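Local coordinates for protein putative solute-binding component of ABC transporter (PDB 4YS6) that binds beta-D-glucopyranose in a cleft between two lobes and probably serves as the carbohydrate-binding component of an ABC transporter, at residues A65-D70 / M304-M309; N76-Q81 / S100-S105; T171-D176 / A212-S217. All blocks are in the same frame, centred on the assembly; numbering follows the deposited sequence.

Contact 1: A65-D70 / M304-M309; sequences AGYEVD and MVDAIM. With NA (sodium ion), chain E.
Y67 lays one face of its phenol ring over V305, whose CG1 methyl sits 4.0 Å from the ring centroid and 23° off the ring normal, a CH-pi contact. The two side chains run past each other in opposite directions, and CG1 lies toward the hydroxyl end of the ring, because V305 sets this branch anti to its backbone N (chi1 173°). M309, present as selenomethionine, meets the ring at its edge, with CB 3.7 Å from Y67 OH. Tyrosine suits the place because its flat apolar body packs against the helix while its hydroxyl reaches the carboxylate of the very next residue, D306: OH donates to D306 OD1 at 2.6 Å, using the anti lone pair of that oxygen. OD1 lies in the plane of the ring, and the carboxylate is turned 32° from it. The same OD1 forms a salt bridge with K310, which would probably help keep D306 ionised; K310 also bonds to A65 O. Just before the tyrosine, G66 takes a positive phi in a Schellman motif, and this turns the chain out of helix 50-64 toward strand 68-73. In helix 294-309, A307 O binds a sodium ion at 2.4 Å, together with a water and G312 O. L62 of helix 50-64 touches both Y67 and V305, so the ring packs between that helix and helix 294-309; the contact joins the helix-to-strand turn of a beta-alpha-beta crossover to a neighbouring helix in a Rossmann-like lobe of a periplasmic binding protein.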
loop_
_atom_site.group_PDB
_atom_site.type_symbol
_atom_site.label_atom_id
_atom_site.label_comp_id
_atom_site.label_asym_id
_atom_site.label_seq_id
_atom_site.Cartn_x
_atom_site.Cartn_y
_atom_site.Cartn_z
ATOM N N ALA A 65 1.997 -24.339 9.574
ATOM C CA ALA A 65 0.881 -24.496 10.502
ATOM C C ALA A 65 0.013 -25.708 10.159
ATOM O O ALA A 65 -0.960 -25.997 10.859
ATOM C CB ALA A 65 0.037 -23.229 10.510
ATOM N N GLY A 66 0.353 -26.417 9.086
ATOM C CA GLY A 66 -0.332 -27.651 8.752
ATOM C C GLY A 66 -1.395 -27.577 7.679
ATOM O O GLY A 66 -2.111 -28.548 7.464
ATOM N N TYR A 67 -1.499 -26.443 6.997
ATOM C CA TYR A 67 -2.477 -26.301 5.938
ATOM C C TYR A 67 -1.902 -26.627 4.573
ATOM O O TYR A 67 -0.684 -26.601 4.372
ATOM C CB TYR A 67 -3.046 -24.881 5.935
ATOM C CG TYR A 67 -3.692 -24.536 7.243
ATOM C CD1 TYR A 67 -4.998 -24.922 7.512
ATOM C CD2 TYR A 67 -2.992 -23.853 8.226
ATOM C CE1 TYR A 67 -5.587 -24.614 8.715
ATOM C CE2 TYR A 67 -3.574 -23.554 9.433
ATOM C CZ TYR A 67 -4.873 -23.933 9.668
ATOM O OH TYR A 67 -5.467 -23.640 10.868
ATOM N N GLU A 68 -2.796 -26.988 3.658
ATOM C CA GLU A 68 -2.491 -27.048 2.237
ATOM C C GLU A 68 -2.876 -25.689 1.664
ATOM O O GLU A 68 -3.766 -25.008 2.201
ATOM C CB GLU A 68 -3.238 -28.177 1.528
ATOM C CG GLU A 68 -2.849 -29.579 1.974
ATOM C CD GLU A 68 -1.467 -29.995 1.486
ATOM O OE1 GLU A 68 -0.786 -29.174 0.828
ATOM O OE2 GLU A 68 -1.063 -31.151 1.756
ATOM N N VAL A 69 -2.180 -25.275 0.616
ATOM C CA VAL A 69 -2.317 -23.908 0.109
ATOM C C VAL A 69 -2.527 -23.853 -1.389
ATOM O O VAL A 69 -1.818 -24.504 -2.143
ATOM C CB VAL A 69 -1.077 -23.067 0.440
ATOM C CG1 VAL A 69 -1.237 -21.653 -0.067
ATOM C CG2 VAL A 69 -0.838 -23.052 1.935
ATOM N N ASP A 70 -3.502 -23.051 -1.807
ATOM C CA ASP A 70 -3.729 -22.741 -3.216
ATOM C C ASP A 70 -3.468 -21.253 -3.403
ATOM O O ASP A 70 -4.346 -20.424 -3.143
ATOM C CB ASP A 70 -5.149 -23.109 -3.624
ATOM C CG ASP A 70 -5.428 -22.864 -5.112
ATOM O OD1 ASP A 70 -4.508 -22.478 -5.861
ATOM O OD2 ASP A 70 -6.580 -23.084 -5.530
HETATM N N MSE A 304 -5.265 -15.925 12.631
HETATM C CA MSE A 304 -6.707 -15.837 12.347
HETATM C C MSE A 304 -7.216 -17.134 11.714
HETATM O O MSE A 304 -8.267 -17.633 12.083
HETATM C CB MSE A 304 -7.039 -14.647 11.432
HETATM C CG MSE A 304 -6.691 -13.341 12.041
HETATM SE SE MSE A 304 -7.109 -12.014 10.633
HETATM C CE MSE A 304 -7.199 -10.444 11.748
ATOM N N VAL A 305 -6.460 -17.689 10.774
ATOM C CA VAL A 305 -6.836 -18.940 10.129
ATOM C C VAL A 305 -6.929 -20.064 11.159
ATOM O O VAL A 305 -7.904 -20.844 11.193
ATOM C CB VAL A 305 -5.829 -19.284 9.035
ATOM C CG1 VAL A 305 -6.114 -20.663 8.465
ATOM C CG2 VAL A 305 -5.892 -18.234 7.949
ATOM N N ASP A 306 -5.925 -20.138 12.027
ATOM C CA ASP A 306 -5.938 -21.129 13.092
ATOM C C ASP A 306 -7.158 -20.961 14.013
ATOM O O ASP A 306 -7.783 -21.944 14.428
ATOM C CB ASP A 306 -4.676 -21.031 13.947
ATOM C CG ASP A 306 -3.484 -21.755 13.349
ATOM O OD1 ASP A 306 -3.641 -22.586 12.432
ATOM O OD2 ASP A 306 -2.366 -21.500 13.841
ATOM N N ALA A 307 -7.465 -19.720 14.362
ATOM C CA ALA A 307 -8.574 -19.452 15.261
ATOM C C ALA A 307 -9.869 -19.946 14.632
ATOM O O ALA A 307 -10.697 -20.588 15.289
ATOM C CB ALA A 307 -8.657 -17.973 15.570
ATOM N N ILE A 308 -10.009 -19.682 13.337
ATOM C CA ILE A 308 -11.219 -20.048 12.607
ATOM C C ILE A 308 -11.312 -21.559 12.366
ATOM O O ILE A 308 -12.370 -22.174 12.555
ATOM C CB ILE A 308 -11.274 -19.307 11.258
ATOM C CG1 ILE A 308 -11.453 -17.804 11.487
ATOM C CG2 ILE A 308 -12.372 -19.852 10.381
ATOM C CD1 ILE A 308 -11.096 -16.957 10.295
HETATM N N MSE A 309 -10.203 -22.156 11.944
HETATM C CA MSE A 309 -10.202 -23.530 11.469
HETATM C C MSE A 309 -10.027 -24.554 12.569
HETATM O O MSE A 309 -10.642 -25.628 12.526
HETATM C CB MSE A 309 -9.100 -23.704 10.418
HETATM C CG MSE A 309 -9.300 -22.838 9.202
HETATM SE SE MSE A 309 -10.597 -23.659 8.011
HETATM C CE MSE A 309 -9.380 -24.952 7.176
HETATM NA NA NA E . -12.496 -19.456 16.350
HETATM O O HOH W 1 -12.708 -17.437 15.236
#

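Contact 2: N76-Q81 / S100-S105; sequences NDVQTQ and SIEGDS. With NA (sodium ion), chain G.
The backbones come closest where N76 and I101 put their CA atoms 6.1 Å apart, the start of helix 78-90 lying against the turn that follows strand 95-98. N76 has left-handed backbone angles, which asparagine tolerates well, and I101 CD1 rests on the peptide link between N76 and D77. Beside it V78 spreads its two methyls: CG2 meets I101 CG2 and the E102 carboxylate carbon CD, the latter at 3.6 Å, while CG1, anti to the backbone N (chi1 171°), packs on S105 CB at 3.5 Å. A branched apolar side chain fills the angle between I101 and two residues of the turn, E102 and S105. One turn on, the extended Q81 reaches across, and its OE1 accepts I101 N at 3.0 Å, on a lone pair in the carbonyl plane; a water donates to OE1 at 2.9 Å. That water accepts from E102 N and donates to S105 OG at 2.7 Å, and S105 OG in turn donates to E102 O, 2.7 Å away, within a type I turn. D77, its CB directed away from 100-105, binds a sodium ion through OD1 at 2.5 Å, alongside S75 O and waters. Because Q81 NE2 also donates to A99 O, this single amide satisfies a backbone N-H and carbonyl two residues apart, which implies that it fixes the chain around S100, whose carbonyl receives a bond from R125, a residue of the glucose pocket.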
loop_
_atom_site.group_PDB
_atom_site.type_symbol
_atom_site.label_atom_id
_atom_site.label_comp_id
_atom_site.label_asym_id
_atom_site.label_seq_id
_atom_site.Cartn_x
_atom_site.Cartn_y
_atom_site.Cartn_z
ATOM N N ASN A 76 -3.099 -8.262 -11.787
ATOM C CA ASN A 76 -3.892 -7.029 -11.652
ATOM C C ASN A 76 -5.097 -6.974 -12.595
ATOM O O ASN A 76 -5.610 -5.892 -12.932
ATOM C CB ASN A 76 -2.993 -5.788 -11.854
ATOM C CG ASN A 76 -2.731 -5.033 -10.566
ATOM O OD1 ASN A 76 -3.016 -5.518 -9.474
ATOM N ND2 ASN A 76 -2.155 -3.839 -10.692
ATOM N N ASP A 77 -5.580 -8.141 -12.997
ATOM C CA ASP A 77 -6.774 -8.258 -13.827
ATOM C C ASP A 77 -7.941 -8.759 -12.968
ATOM O O ASP A 77 -7.904 -9.885 -12.469
ATOM C CB ASP A 77 -6.495 -9.204 -14.997
ATOM C CG ASP A 77 -5.583 -8.587 -16.043
ATOM O OD1 ASP A 77 -5.472 -7.349 -16.069
ATOM O OD2 ASP A 77 -4.983 -9.333 -16.851
ATOM N N VAL A 78 -8.961 -7.919 -12.780
ATOM C CA VAL A 78 -10.062 -8.234 -11.869
ATOM C C VAL A 78 -10.786 -9.530 -12.229
ATOM O O VAL A 78 -11.074 -10.344 -11.345
ATOM C CB VAL A 78 -11.063 -7.066 -11.810
ATOM C CG1 VAL A 78 -12.341 -7.443 -11.043
ATOM C CG2 VAL A 78 -10.403 -5.875 -11.161
ATOM N N GLN A 79 -11.079 -9.757 -13.506
ATOM C CA GLN A 79 -11.829 -10.956 -13.867
ATOM C C GLN A 79 -10.993 -12.213 -13.619
ATOM O O GLN A 79 -11.534 -13.284 -13.300
ATOM C CB GLN A 79 -12.299 -10.890 -15.320
ATOM C CG GLN A 79 -13.134 -12.075 -15.726
ATOM C CD GLN A 79 -14.325 -12.271 -14.815
ATOM O OE1 GLN A 79 -14.591 -13.381 -14.345
ATOM N NE2 GLN A 79 -15.040 -11.188 -14.546
ATOM N N THR A 80 -9.674 -12.083 -13.728
ATOM C CA THR A 80 -8.797 -13.209 -13.438
ATOM C C THR A 80 -8.875 -13.535 -11.957
ATOM O O THR A 80 -8.938 -14.704 -11.583
ATOM C CB THR A 80 -7.343 -12.928 -13.857
ATOM O OG1 THR A 80 -7.292 -12.891 -15.291
ATOM C CG2 THR A 80 -6.403 -14.036 -13.342
ATOM N N GLN A 81 -8.868 -12.513 -11.109
ATOM C CA GLN A 81 -8.946 -12.768 -9.685
ATOM C C GLN A 81 -10.282 -13.398 -9.318
ATOM O O GLN A 81 -10.331 -14.320 -8.503
ATOM C CB GLN A 81 -8.720 -11.492 -8.891
ATOM C CG GLN A 81 -8.772 -11.761 -7.397
ATOM C CD GLN A 81 -8.180 -10.615 -6.614
ATOM O OE1 GLN A 81 -8.729 -9.512 -6.588
ATOM N NE2 GLN A 81 -7.044 -10.864 -6.000
ATOM N N SER A 100 -7.461 -8.101 -2.617
ATOM C CA SER A 100 -8.253 -7.757 -3.787
ATOM C C SER A 100 -7.607 -6.678 -4.639
ATOM O O SER A 100 -6.919 -5.790 -4.133
ATOM C CB SER A 100 -9.650 -7.305 -3.346
ATOM O OG SER A 100 -9.574 -6.148 -2.565
ATOM N N ILE A 101 -7.820 -6.765 -5.949
ATOM C CA ILE A 101 -7.365 -5.723 -6.861
ATOM C C ILE A 101 -8.270 -4.519 -6.707
ATOM O O ILE A 101 -7.803 -3.404 -6.446
ATOM C CB ILE A 101 -7.366 -6.211 -8.304
ATOM C CG1 ILE A 101 -6.386 -7.383 -8.462
ATOM C CG2 ILE A 101 -6.941 -5.096 -9.253
ATOM C CD1 ILE A 101 -6.606 -8.159 -9.699
ATOM N N GLU A 102 -9.570 -4.767 -6.856
ATOM C CA GLU A 102 -10.592 -3.743 -6.706
ATOM C C GLU A 102 -11.515 -4.155 -5.565
ATOM O O GLU A 102 -12.142 -5.201 -5.624
ATOM C CB GLU A 102 -11.388 -3.562 -7.996
ATOM C CG GLU A 102 -10.610 -2.845 -9.079
ATOM C CD GLU A 102 -11.447 -2.567 -10.320
ATOM O OE1 GLU A 102 -12.681 -2.774 -10.273
ATOM O OE2 GLU A 102 -10.866 -2.138 -11.343
ATOM N N GLY A 103 -11.590 -3.322 -4.537
ATOM C CA GLY A 103 -12.313 -3.677 -3.319
ATOM C C GLY A 103 -13.779 -4.033 -3.479
ATOM O O GLY A 103 -14.294 -4.854 -2.720
ATOM N N ASP A 104 -14.460 -3.433 -4.446
ATOM C CA ASP A 104 -15.899 -3.718 -4.634
ATOM C C ASP A 104 -16.231 -4.695 -5.778
ATOM O O ASP A 104 -17.390 -4.834 -6.150
ATOM C CB ASP A 104 -16.655 -2.397 -4.838
ATOM C CG ASP A 104 -16.165 -1.607 -6.039
ATOM O OD1 ASP A 104 -15.132 -1.977 -6.635
ATOM O OD2 ASP A 104 -16.814 -0.589 -6.369
ATOM N N SER A 105 -15.235 -5.411 -6.294
ATOM C CA SER A 105 -15.436 -6.250 -7.465
ATOM C C SER A 105 -15.773 -7.721 -7.220
ATOM O O SER A 105 -16.020 -8.456 -8.166
ATOM C CB SER A 105 -14.174 -6.211 -8.322
ATOM O OG SER A 105 -13.094 -6.790 -7.593
HETATM NA NA NA G . -3.148 -6.556 -15.834
HETATM O O HOH W 2 -4.036 -4.620 -15.487
HETATM O O HOH W 3 -2.599 -8.430 -17.452
HETATM O O HOH W 4 -10.532 -7.542 -7.624
HETATM O O HOH W 5 -0.899 -7.272 -15.672
#

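Contact 3: T171-D176 / A212-S217; sequences TGDPGD and ATAGWS. With BGC (beta-D-glucopyranose), chain D.
D176 OD2 is gripped by sugar and protein: O1 of beta-D-glucopyranose donates to it at 2.6 Å, and W216 NE1 at 2.8 Å, the indole N-H meeting the anti lone pair of OD2. D176 holds CG anti to the backbone N (chi1 -178°), which sends the carboxylate out to both. The side chains cross at about a right angle, with carboxylate and ring planes 65° apart and OD2 slightly out of the indole plane, while D176 OD1 caps helix 177-195 at N178 N, fixing the group's rotation. R125 adds a long, weak ion pair. Over one face of W216 lie G172 CA and D173 N, where glycine lets the main chain run close; over the opposite face stands the sugar, its C6 3.5 Å from W216 CG. Such an aromatic platform against a pyranose, flanked by a carboxylate, is common in sugar-binding sites, and here it lines the glucose pocket of a periplasmic binding protein. D173 braces the turn that carries the tryptophan: its OD1 accepts G215 N at 2.8 Å in a nearly straight bond (176°), and its OD2 takes G175 N in an Asx turn. G215 has a positive phi, which glycine adopts readily; W216 takes one too, despite its side chain. Farther from the sugar, T213 OG1 donates to T171 O at 2.8 Å, nearly along the C=O axis, and T213 N reaches G172 O at 3.0 Å. P174 CG packs on A212 CB at 3.8 Å.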
loop_
_atom_site.group_PDB
_atom_site.type_symbol
_atom_site.label_atom_id
_atom_site.label_comp_id
_atom_site.label_asym_id
_atom_site.label_seq_id
_atom_site.Cartn_x
_atom_site.Cartn_y
_atom_site.Cartn_z
ATOM N N THR A 171 -1.145 9.485 -5.423
ATOM C CA THR A 171 -1.624 8.391 -4.582
ATOM C C THR A 171 -1.966 7.150 -5.436
ATOM O O THR A 171 -1.575 7.034 -6.609
ATOM C CB THR A 171 -2.819 8.834 -3.681
ATOM O OG1 THR A 171 -3.020 7.873 -2.623
ATOM C CG2 THR A 171 -4.094 9.002 -4.474
ATOM N N GLY A 172 -2.623 6.184 -4.813
ATOM C CA GLY A 172 -2.777 4.884 -5.413
ATOM C C GLY A 172 -4.032 4.738 -6.238
ATOM O O GLY A 172 -4.662 5.718 -6.649
ATOM N N ASP A 173 -4.398 3.485 -6.486
ATOM C CA ASP A 173 -5.516 3.192 -7.370
ATOM C C ASP A 173 -6.820 3.518 -6.665
ATOM O O ASP A 173 -6.979 3.207 -5.481
ATOM C CB ASP A 173 -5.493 1.735 -7.786
ATOM C CG ASP A 173 -6.589 1.398 -8.774
ATOM O OD1 ASP A 173 -6.383 1.612 -9.993
ATOM O OD2 ASP A 173 -7.678 0.967 -8.326
ATOM N N PRO A 174 -7.771 4.123 -7.388
ATOM C CA PRO A 174 -9.018 4.494 -6.714
ATOM C C PRO A 174 -9.887 3.298 -6.286
ATOM O O PRO A 174 -10.824 3.468 -5.526
ATOM C CB PRO A 174 -9.758 5.339 -7.762
ATOM C CG PRO A 174 -8.829 5.553 -8.889
ATOM C CD PRO A 174 -7.699 4.592 -8.787
ATOM N N GLY A 175 -9.585 2.105 -6.784
ATOM C CA GLY A 175 -10.317 0.904 -6.399
ATOM C C GLY A 175 -9.726 0.221 -5.168
ATOM O O GLY A 175 -10.224 -0.818 -4.730
ATOM N N ASP A 176 -8.660 0.803 -4.639
ATOM C CA ASP A 176 -7.977 0.308 -3.430
ATOM C C ASP A 176 -8.342 1.183 -2.240
ATOM O O ASP A 176 -7.937 2.339 -2.167
ATOM C CB ASP A 176 -6.473 0.322 -3.668
ATOM C CG ASP A 176 -5.663 -0.203 -2.502
ATOM O OD1 ASP A 176 -6.232 -0.503 -1.440
ATOM O OD2 ASP A 176 -4.412 -0.298 -2.650
ATOM N N ALA A 212 -4.876 10.245 -7.975
ATOM C CA ALA A 212 -4.851 8.792 -7.931
ATOM C C ALA A 212 -4.114 8.231 -9.135
ATOM O O ALA A 212 -4.180 8.784 -10.214
ATOM C CB ALA A 212 -6.266 8.237 -7.893
ATOM N N THR A 213 -3.396 7.136 -8.929
ATOM C CA THR A 213 -2.596 6.525 -9.992
ATOM C C THR A 213 -3.168 5.151 -10.300
ATOM O O THR A 213 -3.065 4.231 -9.497
ATOM C CB THR A 213 -1.099 6.382 -9.596
ATOM O OG1 THR A 213 -0.576 7.637 -9.130
ATOM C CG2 THR A 213 -0.245 5.909 -10.809
ATOM N N ALA A 214 -3.749 5.006 -11.484
ATOM C CA ALA A 214 -4.330 3.730 -11.890
ATOM C C ALA A 214 -3.372 2.537 -11.755
ATOM O O ALA A 214 -2.221 2.578 -12.214
ATOM C CB ALA A 214 -4.819 3.843 -13.330
ATOM N N GLY A 215 -3.850 1.478 -11.093
ATOM C CA GLY A 215 -3.071 0.278 -10.881
ATOM C C GLY A 215 -1.826 0.426 -10.042
ATOM O O GLY A 215 -0.989 -0.477 -10.035
ATOM N N TRP A 216 -1.682 1.556 -9.340
ATOM C CA TRP A 216 -0.458 1.864 -8.618
ATOM C C TRP A 216 0.761 1.820 -9.557
ATOM O O TRP A 216 1.909 1.548 -9.129
ATOM C CB TRP A 216 -0.253 0.894 -7.463
ATOM C CG TRP A 216 -1.202 1.005 -6.295
ATOM C CD1 TRP A 216 -2.322 0.263 -6.045
ATOM C CD2 TRP A 216 -1.047 1.880 -5.172
ATOM N NE1 TRP A 216 -2.857 0.619 -4.832
ATOM C CE2 TRP A 216 -2.105 1.622 -4.287
ATOM C CE3 TRP A 216 -0.111 2.869 -4.835
ATOM C CZ2 TRP A 216 -2.245 2.308 -3.070
ATOM C CZ3 TRP A 216 -0.263 3.548 -3.638
ATOM C CH2 TRP A 216 -1.305 3.257 -2.773
ATOM N N SER A 217 0.503 2.105 -10.836
ATOM C CA SER A 217 1.488 1.881 -11.878
ATOM C C SER A 217 2.654 2.864 -11.873
ATOM O O SER A 217 2.477 4.079 -11.942
ATOM C CB SER A 217 0.795 1.923 -13.245
ATOM O OG SER A 217 1.747 1.951 -14.292
HETATM C C2 BGC D . -0.633 -1.575 -0.155
HETATM C C3 BGC D . 0.686 -0.919 -0.404
HETATM C C4 BGC D . 1.178 -1.133 -1.773
HETATM C C5 BGC D . 0.160 -0.776 -2.811
HETATM C C6 BGC D . 0.544 -1.182 -4.218
HETATM C C1 BGC D . -1.670 -1.034 -1.160
HETATM O O1 BGC D . -2.830 -1.577 -1.019
HETATM O O2 BGC D . -1.075 -1.293 1.167
HETATM O O3 BGC D . 1.625 -1.475 0.593
HETATM O O4 BGC D . 2.332 -0.304 -2.058
HETATM O O5 BGC D . -1.079 -1.470 -2.474
HETATM O O6 BGC D . 1.034 -2.513 -4.271
#

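In the fold
Contacts 1 and 2 belong to the lobe built on the seven-stranded sheet, contact 3 to the lobe of the four-stranded parallel sheet. Contact 1 lies at the far end of its lobe, its centre about 23 Å from that of contact 2 and about 31 Å from that of contact 3. Strand 68-73 leads directly into helix 78-90, so contacts 1 and 2 share a run of chain; segments 100-105, 171-176 and 212-217 follow, and 304-309 returns to the first lobe. Contacts 2 and 3 are centred only about 13 Å apart and meet across the cleft, where G103 N lies 2.9 Å from G175 O, a probable hydrogen bond, consistent with lobes closed around glucose.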